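Local coordinates for pathogenicity island protein (Staphylococcus aureus subsp. aureus, PDB 3HL6) that is of unknown function but is encoded on a staphylococcal pathogenicity island and forms a two-chain assembly, at residues N8-E11 with G15-L18; R19-L24 with Y46-S51; D40-V45 with N167-E172; S55-K60 with M158-A163; Q66-A71 with A154-L159. One frame throughout, in Å; residues are numbered along the deposited sequence.

Overall arrangement
All five contacts gather round the mixed sheet whose strands run in the order 4-6, 33-37, 44-49, 52-57, 68-71. Contacts 1 and 2 follow one another along helix 13-30, with centres 13 Å apart, and both touch the second subunit. Contacts 4 and 5 end on helix 152-163, share Met158 and Leu159, and have centres only 7 Å apart on the neighbouring strands 52-57 and 68-71. Contact 3, 9 Å from contact 4 between centres, joins the chain just before strand 44-49 to the loop just before helix 171-184; its long loop encloses contacts 4 and 5. An early helix, 13-30, and two later ones, 152-163 and 171-184, thus pack against parts of one sheet.

Contact 1 (N8-E11 with G15-L18)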
# COMPACT_ATOMS: atom_id res chain seq x y z
N ASN B 8 6.92 13.46 -4.15
CA ASN B 8 6.40 12.11 -4.35
C ASN B 8 7.46 11.03 -4.46
O ASN B 8 8.37 11.13 -5.27
CB ASN B 8 5.56 12.10 -5.62
CG ASN B 8 4.08 12.14 -5.33
OD1 ASN B 8 3.49 11.14 -4.89
ND2 ASN B 8 3.46 13.31 -5.54
N GLU B 9 7.33 9.99 -3.65
CA GLU B 9 8.28 8.87 -3.69
C GLU B 9 7.72 7.57 -4.29
O GLU B 9 8.43 6.57 -4.35
CB GLU B 9 8.89 8.61 -2.30
CG GLU B 9 9.21 9.87 -1.54
CD GLU B 9 9.33 9.65 -0.04
OE1 GLU B 9 8.87 8.59 0.48
OE2 GLU B 9 9.87 10.56 0.63
N PHE B 10 6.47 7.59 -4.75
CA PHE B 10 5.91 6.39 -5.34
C PHE B 10 5.09 6.75 -6.53
O PHE B 10 4.79 7.90 -6.76
CB PHE B 10 5.00 5.64 -4.35
CG PHE B 10 5.67 5.31 -3.05
CD1 PHE B 10 6.30 4.11 -2.89
CD2 PHE B 10 5.65 6.20 -2.01
CE1 PHE B 10 6.91 3.80 -1.70
CE2 PHE B 10 6.27 5.89 -0.81
CZ PHE B 10 6.89 4.69 -0.65
N GLU B 11 4.69 5.74 -7.27
CA GLU B 11 3.83 5.95 -8.38
C GLU B 11 2.46 6.48 -7.96
O GLU B 11 1.78 7.15 -8.74
CB GLU B 11 3.70 4.64 -9.14
CG GLU B 11 2.69 4.68 -10.24
CD GLU B 11 2.74 3.43 -11.12
OE1 GLU B 11 3.68 2.60 -10.96
OE2 GLU B 11 1.82 3.30 -11.97
N GLY B 15 0.39 5.80 -1.77
CA GLY B 15 1.66 5.30 -1.23
C GLY B 15 2.57 6.27 -0.46
O GLY B 15 3.08 5.92 0.59
N THR B 16 2.80 7.47 -1.00
CA THR B 16 3.64 8.46 -0.35
C THR B 16 2.92 8.84 0.93
O THR B 16 3.53 9.01 1.97
CB THR B 16 3.82 9.76 -1.22
OG1 THR B 16 4.46 9.47 -2.47
CG2 THR B 16 4.63 10.83 -0.48
N LEU B 17 1.61 8.97 0.86
CA LEU B 17 0.81 9.27 2.04
C LEU B 17 0.84 8.16 3.11
O LEU B 17 0.91 8.47 4.30
CB LEU B 17 -0.64 9.53 1.65
CG LEU B 17 -0.92 10.87 1.01
CD1 LEU B 17 -2.34 10.88 0.45
CD2 LEU B 17 -0.71 12.00 2.05
N LEU B 18 0.80 6.90 2.70
CA LEU B 18 0.86 5.79 3.65
C LEU B 18 2.20 5.82 4.36
O LEU B 18 2.29 5.62 5.56
CB LEU B 18 0.62 4.42 2.95
CG LEU B 18 0.42 3.15 3.81
CD1 LEU B 18 -0.76 3.35 4.73
CD2 LEU B 18 0.21 1.85 2.98
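Thr16, on the first turn of helix 13-30, reaches back to the loop before its own helix. Its CB lies 3.9 Å from Asn8 OD1 and 4.1 Å from Phe10 CD2, between the amide and the ring. One atom further, OG1 takes part in two hydrogen bonds: it donates to Asn8 OD1 at 3.1 Å and accepts from the backbone amide of Glu9, where Glu9 N stands 3.1 Å from Thr16 OG1 with an N-H...O angle of 152°. The hydroxyl approaches Asn8 OD1 from above the carbonyl plane, 39° out of it, and the two side chains meet nearly at right angles. OG1 can do this because it lies beside the backbone N and anti to the carbonyl carbon (chi1 -62°). It also sits in the plane of the Phe10 ring, at its edge, 3.5 Å from Phe10 CD2. That ring settles against the helix backbone, with Phe10 CD2 3.3 Å from Thr16 N, and Glu84 of the second subunit packs on it. The carboxylate of Glu9 turns instead to Arg19 and Tyr20. The two bonds would hold the rotation of the Thr16 hydroxyl and tie two successive loop residues to the helix.

Contact 2 (R19-L24 with Y46-S51); sequences RYYTGL and YVMMNS
With CG anti to the backbone N (chi1 174°), Tyr21 swings its ring away from helix 13-30 toward strand 44-49, while the chain of Met48, bent at both chi2 and chi3, brings sulfur and terminal methyl to meet it. The two side chains cross at about a right angle. Met48 SD comes 3.3 Å from Tyr21 CD2 and lies near the plane of the ring, 4.6 Å from its centroid and 77° off the normal, so the sulfur is at the edge and not over a face. Beyond it, Met48 CE lies 4.0 Å from Leu24 CB and 3.6 Å from Leu24 O, which sets the methyl against the next turn of the helix. At the far end of the ring, Tyr21 OH donates to Ser51 O at 2.6 Å; the hydroxyl is crowded in the model, so this bond is less certain. The Ser51 amide is held by Ser28 of the same helix, so the turn after the strand has a second tie to it. On another side of the helix, Arg19 and Thr22 meet the second subunit. This is an edge-on Met-aromatic contact within alpha/beta packing, where helix 13-30 covers the sheet at strand 44-49.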
# COMPACT_ATOMS: atom_id res chain seq x y z
N ARG B 19 3.26 6.11 3.61
CA ARG B 19 4.60 6.11 4.20
C ARG B 19 4.81 7.24 5.21
O ARG B 19 5.49 7.09 6.23
CB ARG B 19 5.68 6.21 3.13
CG ARG B 19 7.03 6.05 3.75
CD ARG B 19 8.14 6.34 2.84
NE ARG B 19 9.39 6.32 3.60
CZ ARG B 19 10.16 7.38 3.84
NH1 ARG B 19 9.83 8.57 3.36
NH2 ARG B 19 11.26 7.23 4.55
N TYR B 20 4.27 8.41 4.91
CA TYR B 20 4.47 9.50 5.84
C TYR B 20 3.54 9.28 7.01
O TYR B 20 3.89 9.60 8.13
CB TYR B 20 4.35 10.87 5.15
CG TYR B 20 5.67 11.20 4.47
CD1 TYR B 20 6.68 11.89 5.15
CD2 TYR B 20 5.96 10.75 3.18
CE1 TYR B 20 7.91 12.16 4.56
CE2 TYR B 20 7.20 11.01 2.57
CZ TYR B 20 8.17 11.71 3.27
OH TYR B 20 9.42 11.98 2.70
N TYR B 21 2.38 8.69 6.77
CA TYR B 21 1.42 8.52 7.84
C TYR B 21 2.00 7.68 8.96
O TYR B 21 1.94 8.04 10.13
CB TYR B 21 0.12 7.89 7.34
CG TYR B 21 -0.81 7.58 8.48
CD1 TYR B 21 -1.15 6.27 8.79
CD2 TYR B 21 -1.32 8.59 9.27
CE1 TYR B 21 -1.98 5.97 9.82
CE2 TYR B 21 -2.15 8.30 10.31
CZ TYR B 21 -2.48 6.97 10.57
OH TYR B 21 -3.30 6.64 11.61
N THR B 22 2.58 6.55 8.60
CA THR B 22 3.26 5.78 9.59
C THR B 22 4.48 6.54 10.08
O THR B 22 4.73 6.63 11.27
CB THR B 22 3.68 4.44 9.01
OG1 THR B 22 4.65 4.69 7.97
CG2 THR B 22 2.47 3.73 8.44
N GLY B 23 5.24 7.10 9.17
CA GLY B 23 6.36 7.95 9.56
C GLY B 23 6.06 8.93 10.68
O GLY B 23 6.82 9.03 11.64
N LEU B 24 4.95 9.66 10.57
CA LEU B 24 4.70 10.81 11.42
C LEU B 24 3.74 10.51 12.58
O LEU B 24 3.37 11.42 13.33
CB LEU B 24 4.16 11.97 10.59
CG LEU B 24 5.25 12.55 9.70
CD1 LEU B 24 4.66 13.43 8.61
CD2 LEU B 24 6.27 13.29 10.55
N TYR B 46 -2.88 18.35 3.75
CA TYR B 46 -2.92 17.16 4.62
C TYR B 46 -2.49 17.49 6.03
O TYR B 46 -1.50 18.17 6.23
CB TYR B 46 -2.02 16.04 4.09
CG TYR B 46 -2.25 15.69 2.64
CD1 TYR B 46 -1.57 16.38 1.63
CD2 TYR B 46 -3.15 14.68 2.27
CE1 TYR B 46 -1.77 16.06 0.30
CE2 TYR B 46 -3.35 14.36 0.94
CZ TYR B 46 -2.66 15.06 -0.04
OH TYR B 46 -2.84 14.76 -1.38
N VAL B 47 -3.23 16.98 7.00
CA VAL B 47 -2.91 17.23 8.38
C VAL B 47 -2.82 15.90 9.12
O VAL B 47 -3.71 15.05 9.00
CB VAL B 47 -3.96 18.14 9.03
CG1 VAL B 47 -3.83 18.11 10.53
CG2 VAL B 47 -3.82 19.58 8.49
N MET B 48 -1.74 15.73 9.88
CA MET B 48 -1.59 14.62 10.80
C MET B 48 -1.82 15.14 12.18
O MET B 48 -1.01 15.88 12.69
CB MET B 48 -0.17 14.08 10.75
CG MET B 48 0.19 13.35 9.50
SD MET B 48 -0.14 11.59 9.72
CE MET B 48 0.30 11.31 11.44
N MET B 49 -2.90 14.75 12.81
CA MET B 49 -3.12 15.20 14.15
C MET B 49 -3.61 14.04 15.00
O MET B 49 -4.59 13.39 14.67
CB MET B 49 -4.13 16.34 14.13
CG MET B 49 -4.41 16.96 15.47
SD MET B 49 -5.36 18.48 15.25
CE MET B 49 -4.52 19.21 13.84
N ASN B 50 -2.92 13.77 16.09
CA ASN B 50 -3.42 12.83 17.06
C ASN B 50 -3.53 11.48 16.43
O ASN B 50 -4.57 10.83 16.53
CB ASN B 50 -4.78 13.27 17.57
CG ASN B 50 -4.68 14.11 18.83
OD1 ASN B 50 -4.28 13.62 19.88
ND2 ASN B 50 -5.03 15.38 18.74
N SER B 51 -2.47 11.07 15.74
CA SER B 51 -2.43 9.79 15.02
C SER B 51 -3.43 9.60 13.84
O SER B 51 -3.59 8.48 13.36
CB SER B 51 -2.54 8.62 16.02
OG SER B 51 -3.80 8.61 16.68

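Contact 3 (D40-V45 with N167-E172)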
# COMPACT_ATOMS: atom_id res chain seq x y z
N ASP B 40 0.13 17.84 -6.74
CA ASP B 40 -1.05 17.07 -6.42
C ASP B 40 -2.16 17.57 -7.30
O ASP B 40 -2.60 18.70 -7.12
CB ASP B 40 -1.42 17.37 -4.96
CG ASP B 40 -2.56 16.53 -4.43
OD1 ASP B 40 -3.23 15.82 -5.23
OD2 ASP B 40 -2.78 16.58 -3.20
N PRO B 41 -2.67 16.74 -8.21
CA PRO B 41 -3.65 17.34 -9.09
C PRO B 41 -4.93 17.73 -8.36
O PRO B 41 -5.79 18.36 -8.95
CB PRO B 41 -3.93 16.23 -10.11
CG PRO B 41 -3.60 14.97 -9.45
CD PRO B 41 -2.49 15.29 -8.46
N PHE B 42 -5.06 17.37 -7.08
CA PHE B 42 -6.30 17.58 -6.36
C PHE B 42 -6.04 18.60 -5.30
O PHE B 42 -6.96 19.06 -4.63
CB PHE B 42 -6.76 16.29 -5.65
CG PHE B 42 -7.62 15.39 -6.50
CD1 PHE B 42 -8.96 15.65 -6.65
CD2 PHE B 42 -7.08 14.28 -7.11
CE1 PHE B 42 -9.76 14.82 -7.42
CE2 PHE B 42 -7.87 13.43 -7.88
CZ PHE B 42 -9.21 13.71 -8.04
N ASP B 43 -4.76 18.93 -5.13
CA ASP B 43 -4.36 20.11 -4.41
C ASP B 43 -4.80 20.07 -2.95
O ASP B 43 -5.41 21.01 -2.44
CB ASP B 43 -5.00 21.30 -5.08
CG ASP B 43 -4.19 22.55 -4.92
OD1 ASP B 43 -3.31 22.60 -4.02
OD2 ASP B 43 -4.46 23.48 -5.71
N MET B 44 -4.48 18.98 -2.28
CA MET B 44 -5.04 18.78 -0.96
C MET B 44 -4.09 19.36 0.07
O MET B 44 -2.88 19.37 -0.14
CB MET B 44 -5.26 17.29 -0.68
CG MET B 44 -6.40 16.68 -1.48
SD MET B 44 -6.33 14.88 -1.41
CE MET B 44 -7.71 14.38 -2.43
N VAL B 45 -4.65 19.84 1.17
CA VAL B 45 -3.87 20.11 2.37
C VAL B 45 -4.01 18.93 3.34
O VAL B 45 -5.12 18.54 3.72
CB VAL B 45 -4.37 21.43 3.02
CG1 VAL B 45 -3.69 21.68 4.38
CG2 VAL B 45 -4.15 22.59 2.07
N ASN B 167 -4.02 9.17 -10.93
CA ASN B 167 -3.07 10.08 -11.58
C ASN B 167 -3.71 10.75 -12.79
O ASN B 167 -4.39 10.09 -13.58
CB ASN B 167 -1.75 9.37 -11.95
CG ASN B 167 -0.97 8.89 -10.72
OD1 ASN B 167 -1.14 9.40 -9.61
ND2 ASN B 167 -0.12 7.91 -10.93
N GLU B 168 -3.50 12.06 -12.90
CA GLU B 168 -4.08 12.86 -13.98
C GLU B 168 -5.60 12.76 -14.09
O GLU B 168 -6.13 12.37 -15.12
CB GLU B 168 -3.44 12.51 -15.32
CG GLU B 168 -1.96 12.86 -15.40
CD GLU B 168 -1.35 12.42 -16.71
OE1 GLU B 168 -2.01 11.62 -17.43
OE2 GLU B 168 -0.22 12.87 -17.03
N PRO B 169 -6.32 13.16 -13.03
CA PRO B 169 -7.77 13.08 -13.14
C PRO B 169 -8.33 14.13 -14.09
O PRO B 169 -7.96 15.31 -14.06
CB PRO B 169 -8.24 13.35 -11.72
CG PRO B 169 -7.15 14.20 -11.13
CD PRO B 169 -5.88 13.68 -11.72
N VAL B 170 -9.27 13.67 -14.91
CA VAL B 170 -10.18 14.50 -15.68
C VAL B 170 -10.78 15.62 -14.82
O VAL B 170 -11.01 15.43 -13.64
CB VAL B 170 -11.30 13.58 -16.21
CG1 VAL B 170 -12.31 14.37 -17.04
CG2 VAL B 170 -10.69 12.41 -17.04
N PRO B 171 -11.00 16.81 -15.41
CA PRO B 171 -11.29 17.97 -14.56
C PRO B 171 -12.56 17.79 -13.74
O PRO B 171 -12.77 18.49 -12.76
CB PRO B 171 -11.51 19.10 -15.58
CG PRO B 171 -10.82 18.62 -16.83
CD PRO B 171 -11.01 17.15 -16.85
N GLU B 172 -13.40 16.85 -14.16
CA GLU B 172 -14.71 16.65 -13.55
C GLU B 172 -14.65 15.90 -12.22
O GLU B 172 -15.54 16.02 -11.38
CB GLU B 172 -15.64 15.91 -14.52
CG GLU B 172 -16.03 16.72 -15.77
CD GLU B 172 -15.48 16.14 -17.06
OE1 GLU B 172 -14.43 15.47 -17.01
OE2 GLU B 172 -16.09 16.34 -18.13
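Apolar packing carries the whole of this contact, and Pro169 is its hub. The two proline rings of Pro41 and Pro169 cross at about a right angle, with Pro41 CG 3.5 Å from Pro169 CD and Pro41 CB 3.6 Å from Pro169 CD. On the neighbouring side chain, Phe42 CE2 approaches Pro169 CG to 3.4 Å, and Phe42 CZ lies 3.8 Å from Pro169 CB. CG of Phe42 is anti to its carbonyl carbon (chi1 -88°), a rotation that brings the outer ring carbons to the proline. The ring also packs on Arg13, Ala163 and Leu177, from three helices. No hydrogen bond crosses the contact; those within 40-45 set its shape. Asp40 OD1 accepts from Phe42 N at 3.0 Å and Asp40 OD2 from Met44 N at 3.1 Å, both amides standing well above the carboxylate plane; OD2 also binds the hydroxyl of Tyr46. Asp43 N closes on Asp40 O at 2.9 Å. One aspartate thus holds the turn that presents Pro41 and Phe42 to Pro169. The local motif is a type I beta turn with an Asx turn at Asp40, leading into strand 44-49 and packed on the segment just before helix 171-184.

Contact 4 (S55-K60 with M158-A163)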
# COMPACT_ATOMS: atom_id res chain seq x y z
N SER B 55 -7.58 15.49 5.25
CA SER B 55 -7.30 16.07 3.97
C SER B 55 -8.50 16.89 3.50
O SER B 55 -9.65 16.56 3.80
CB SER B 55 -6.97 14.99 2.97
OG SER B 55 -7.32 15.44 1.69
N HIS B 56 -8.22 17.99 2.81
CA HIS B 56 -9.28 18.77 2.15
C HIS B 56 -8.65 19.44 0.96
O HIS B 56 -7.54 19.95 1.03
CB HIS B 56 -9.94 19.78 3.11
CG HIS B 56 -9.08 20.97 3.42
ND1 HIS B 56 -8.35 21.07 4.58
CD2 HIS B 56 -8.83 22.09 2.70
CE1 HIS B 56 -7.66 22.20 4.57
NE2 HIS B 56 -7.94 22.83 3.44
N VAL B 57 -9.35 19.41 -0.16
CA VAL B 57 -8.86 20.15 -1.31
C VAL B 57 -8.90 21.60 -0.91
O VAL B 57 -9.72 22.02 -0.09
CB VAL B 57 -9.68 19.93 -2.61
CG1 VAL B 57 -9.72 18.46 -2.97
CG2 VAL B 57 -11.07 20.51 -2.47
N TYR B 58 -7.99 22.36 -1.47
CA TYR B 58 -7.82 23.71 -1.03
C TYR B 58 -8.84 24.59 -1.76
O TYR B 58 -8.96 24.52 -2.97
CB TYR B 58 -6.37 24.10 -1.26
CG TYR B 58 -6.15 25.55 -1.52
CD1 TYR B 58 -5.88 26.42 -0.47
CD2 TYR B 58 -6.18 26.05 -2.81
CE1 TYR B 58 -5.67 27.76 -0.70
CE2 TYR B 58 -5.97 27.37 -3.05
CZ TYR B 58 -5.71 28.22 -1.99
OH TYR B 58 -5.50 29.55 -2.25
N ILE B 59 -9.64 25.33 -1.00
CA ILE B 59 -10.57 26.30 -1.58
C ILE B 59 -10.20 27.73 -1.20
O ILE B 59 -10.09 28.07 -0.00
CB ILE B 59 -12.04 26.06 -1.15
CG1 ILE B 59 -12.34 24.56 -0.92
CG2 ILE B 59 -13.02 26.76 -2.12
CD1 ILE B 59 -12.71 23.79 -2.15
N LYS B 60 -10.00 28.58 -2.22
CA LYS B 60 -9.43 29.92 -2.03
C LYS B 60 -10.40 30.88 -1.36
O LYS B 60 -10.08 31.48 -0.32
CB LYS B 60 -8.98 30.49 -3.38
CG LYS B 60 -10.05 30.37 -4.47
CD LYS B 60 -10.31 28.87 -4.82
CE LYS B 60 -11.71 28.73 -5.46
NZ LYS B 60 -12.74 29.43 -4.63
N MET B 158 -14.52 8.96 1.70
CA MET B 158 -14.24 7.89 0.77
C MET B 158 -13.89 8.40 -0.65
O MET B 158 -12.98 7.89 -1.29
CB MET B 158 -15.41 6.92 0.78
CG MET B 158 -15.06 5.64 0.16
SD MET B 158 -16.11 5.47 -1.26
CE MET B 158 -16.77 3.80 -0.95
N LEU B 159 -14.60 9.41 -1.13
CA LEU B 159 -14.15 10.19 -2.31
C LEU B 159 -12.72 10.66 -2.15
O LEU B 159 -11.89 10.48 -3.02
CB LEU B 159 -15.08 11.38 -2.58
CG LEU B 159 -16.47 11.02 -3.14
CD1 LEU B 159 -17.40 12.20 -3.11
CD2 LEU B 159 -16.32 10.47 -4.54
N TYR B 160 -12.39 11.23 -1.00
CA TYR B 160 -11.01 11.61 -0.80
C TYR B 160 -10.04 10.45 -0.96
O TYR B 160 -8.97 10.62 -1.49
CB TYR B 160 -10.80 12.30 0.54
CG TYR B 160 -11.08 13.76 0.43
CD1 TYR B 160 -10.04 14.68 0.35
CD2 TYR B 160 -12.37 14.22 0.36
CE1 TYR B 160 -10.29 16.03 0.24
CE2 TYR B 160 -12.64 15.55 0.26
CZ TYR B 160 -11.60 16.46 0.19
OH TYR B 160 -11.89 17.81 0.09
N GLN B 161 -10.40 9.26 -0.48
CA GLN B 161 -9.49 8.12 -0.49
C GLN B 161 -9.23 7.62 -1.91
O GLN B 161 -8.09 7.37 -2.29
CB GLN B 161 -10.03 6.99 0.39
CG GLN B 161 -9.98 7.32 1.88
CD GLN B 161 -10.76 6.31 2.75
OE1 GLN B 161 -11.74 5.72 2.32
NE2 GLN B 161 -10.31 6.13 3.95
N LEU B 162 -10.30 7.47 -2.69
CA LEU B 162 -10.18 7.25 -4.12
C LEU B 162 -9.26 8.28 -4.78
O LEU B 162 -8.37 7.91 -5.55
CB LEU B 162 -11.57 7.27 -4.76
CG LEU B 162 -12.43 6.14 -4.22
CD1 LEU B 162 -13.87 6.21 -4.67
CD2 LEU B 162 -11.78 4.83 -4.68
N ALA B 163 -9.43 9.55 -4.44
CA ALA B 163 -8.72 10.61 -5.15
C ALA B 163 -7.20 10.43 -5.07
O ALA B 163 -6.48 10.75 -6.03
CB ALA B 163 -9.13 12.02 -4.66
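Tyr160 OH accepts a nearly straight hydrogen bond from the backbone amide of Val57, with Val57 N 3.0 Å from Tyr160 OH and an N-H...O angle of 168°. The N-H arrives at the ring edge, in its plane. Another atom of the model crowds the hydroxyl, so its position is somewhat less sure. Further groups of strand 52-57 line the same ring. Ser55 OG stands 3.1 Å from Tyr160 CD1 and 3.4 Å from Tyr160 CE1, near the ring plane, carried there by a chi1 of 152° that leaves OG roughly anti to the backbone N. Both Val57 methyls face the hydroxyl from one side, CG1 and CG2 each 3.8 Å from Tyr160 OH. Between the two residues, His56 CA comes 3.5 Å from Tyr160 OH, whereas the imidazole turns away to bond Ser67. The tyrosine therefore spans from helix to strand, using its polar tip on a buried peptide N-H and its edge on a serine. The axes of strand 55-57 and helix 158-163 lie 9.5 Å apart at closest and are inclined by 81°, almost perpendicular. Phe68 of strand 68-71 stacks on the Tyr160 ring, Met44 of strand 44-49 touches it, and Thr181 of helix 171-184 packs against both Tyr160 and Val57.

Contact 5 (Q66-A71 with A154-L159); sequences QSFELA and ANIEML
Ile156 lays its CG2 methyl over one face of the Phe68 ring in a CH-pi contact, 3.6 Å from the centroid and 18° off the normal. The methyl is offset toward the rim, so Ile156 CG2 comes closest to Phe68 CE1, at 3.4 Å. In Ile156, CG2 stands anti to the backbone N while CG1 lies beside it (chi1 -67°), which turns the methyl toward the strand. Glu157 approaches the same phenylalanine differently, from the edge: its CG is 3.7 Å from Phe68 CB. From there its extended chain runs across the strand to the amide of Glu69, whose N is 3.3 Å from Glu157 OE2 in a long hydrogen bond with an N-H...O angle of 152°. The amide meets that oxygen from well above the carboxylate plane. Glu69 CB adds a contact, 3.4 Å from Glu157 OE2. The two carboxylates themselves are near but not touching, so their like charges may disfavour a closer approach. The strand also carries a classic beta bulge, Leu70 and Ala71 both facing Leu53, and the whole is alpha/beta packing of helix 152-163 on an outermost strand of the mixed sheet within this chain.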
# COMPACT_ATOMS: atom_id res chain seq x y z
N GLN B 66 -13.67 22.24 8.26
CA GLN B 66 -14.02 20.83 8.19
C GLN B 66 -13.05 20.11 7.23
O GLN B 66 -13.03 20.39 6.04
CB GLN B 66 -15.46 20.69 7.73
CG GLN B 66 -15.94 19.28 7.55
CD GLN B 66 -16.17 18.56 8.86
OE1 GLN B 66 -15.23 18.13 9.52
NE2 GLN B 66 -17.44 18.42 9.24
N SER B 67 -12.23 19.22 7.77
CA SER B 67 -11.44 18.31 6.94
C SER B 67 -12.00 16.88 6.93
O SER B 67 -13.01 16.61 7.56
CB SER B 67 -10.00 18.31 7.40
OG SER B 67 -9.18 18.83 6.39
N PHE B 68 -11.34 15.97 6.22
CA PHE B 68 -11.85 14.61 6.05
C PHE B 68 -10.79 13.58 6.34
O PHE B 68 -9.68 13.67 5.83
CB PHE B 68 -12.43 14.44 4.64
CG PHE B 68 -13.36 15.54 4.26
CD1 PHE B 68 -14.71 15.45 4.57
CD2 PHE B 68 -12.86 16.73 3.68
CE1 PHE B 68 -15.56 16.49 4.27
CE2 PHE B 68 -13.69 17.77 3.36
CZ PHE B 68 -15.04 17.67 3.65
N GLU B 69 -11.14 12.62 7.18
CA GLU B 69 -10.24 11.59 7.60
C GLU B 69 -9.81 10.67 6.46
O GLU B 69 -10.65 10.04 5.82
CB GLU B 69 -10.92 10.74 8.69
CG GLU B 69 -10.13 9.49 9.06
CD GLU B 69 -10.55 8.92 10.39
OE1 GLU B 69 -10.39 7.68 10.58
OE2 GLU B 69 -11.03 9.71 11.23
N LEU B 70 -8.51 10.55 6.24
CA LEU B 70 -7.96 9.61 5.27
C LEU B 70 -7.60 8.29 5.90
O LEU B 70 -7.64 7.26 5.23
CB LEU B 70 -6.69 10.15 4.64
CG LEU B 70 -6.83 11.17 3.52
CD1 LEU B 70 -5.48 11.23 2.79
CD2 LEU B 70 -7.96 10.83 2.56
N ALA B 71 -7.20 8.33 7.17
CA ALA B 71 -6.59 7.18 7.82
C ALA B 71 -6.62 7.28 9.35
O ALA B 71 -6.45 8.36 9.92
CB ALA B 71 -5.18 6.99 7.33
N ALA B 154 -18.92 10.67 5.57
CA ALA B 154 -18.38 9.35 5.28
C ALA B 154 -18.17 9.21 3.79
O ALA B 154 -17.15 8.73 3.33
CB ALA B 154 -19.33 8.26 5.76
N ASN B 155 -19.17 9.61 3.03
CA ASN B 155 -19.09 9.62 1.58
C ASN B 155 -17.92 10.44 1.03
O ASN B 155 -17.14 9.98 0.21
CB ASN B 155 -20.41 10.15 1.05
CG ASN B 155 -21.38 9.06 0.79
OD1 ASN B 155 -21.09 8.18 -0.02
ND2 ASN B 155 -22.54 9.06 1.50
N ILE B 156 -17.81 11.68 1.48
CA ILE B 156 -16.72 12.55 1.07
C ILE B 156 -15.36 11.95 1.43
O ILE B 156 -14.41 12.00 0.64
CB ILE B 156 -16.91 13.97 1.61
CG1 ILE B 156 -18.13 14.59 0.92
CG2 ILE B 156 -15.70 14.80 1.29
CD1 ILE B 156 -18.69 15.81 1.59
N GLU B 157 -15.30 11.32 2.61
CA GLU B 157 -14.02 10.79 3.09
C GLU B 157 -13.56 9.75 2.12
O GLU B 157 -12.39 9.68 1.73
CB GLU B 157 -14.14 10.24 4.51
CG GLU B 157 -14.23 11.33 5.56
CD GLU B 157 -14.39 10.79 6.97
OE1 GLU B 157 -14.75 9.60 7.12
OE2 GLU B 157 -14.14 11.56 7.93
N MET B 158 -14.52 8.96 1.70
CA MET B 158 -14.24 7.89 0.77
C MET B 158 -13.89 8.40 -0.65
O MET B 158 -12.98 7.89 -1.29
CB MET B 158 -15.41 6.92 0.78
CG MET B 158 -15.06 5.64 0.16
SD MET B 158 -16.11 5.47 -1.26
CE MET B 158 -16.77 3.80 -0.95
N LEU B 159 -14.60 9.41 -1.13
CA LEU B 159 -14.15 10.19 -2.31
C LEU B 159 -12.72 10.66 -2.15
O LEU B 159 -11.89 10.48 -3.02
CB LEU B 159 -15.08 11.38 -2.58
CG LEU B 159 -16.47 11.02 -3.14
CD1 LEU B 159 -17.40 12.20 -3.11
CD2 LEU B 159 -16.32 10.47 -4.54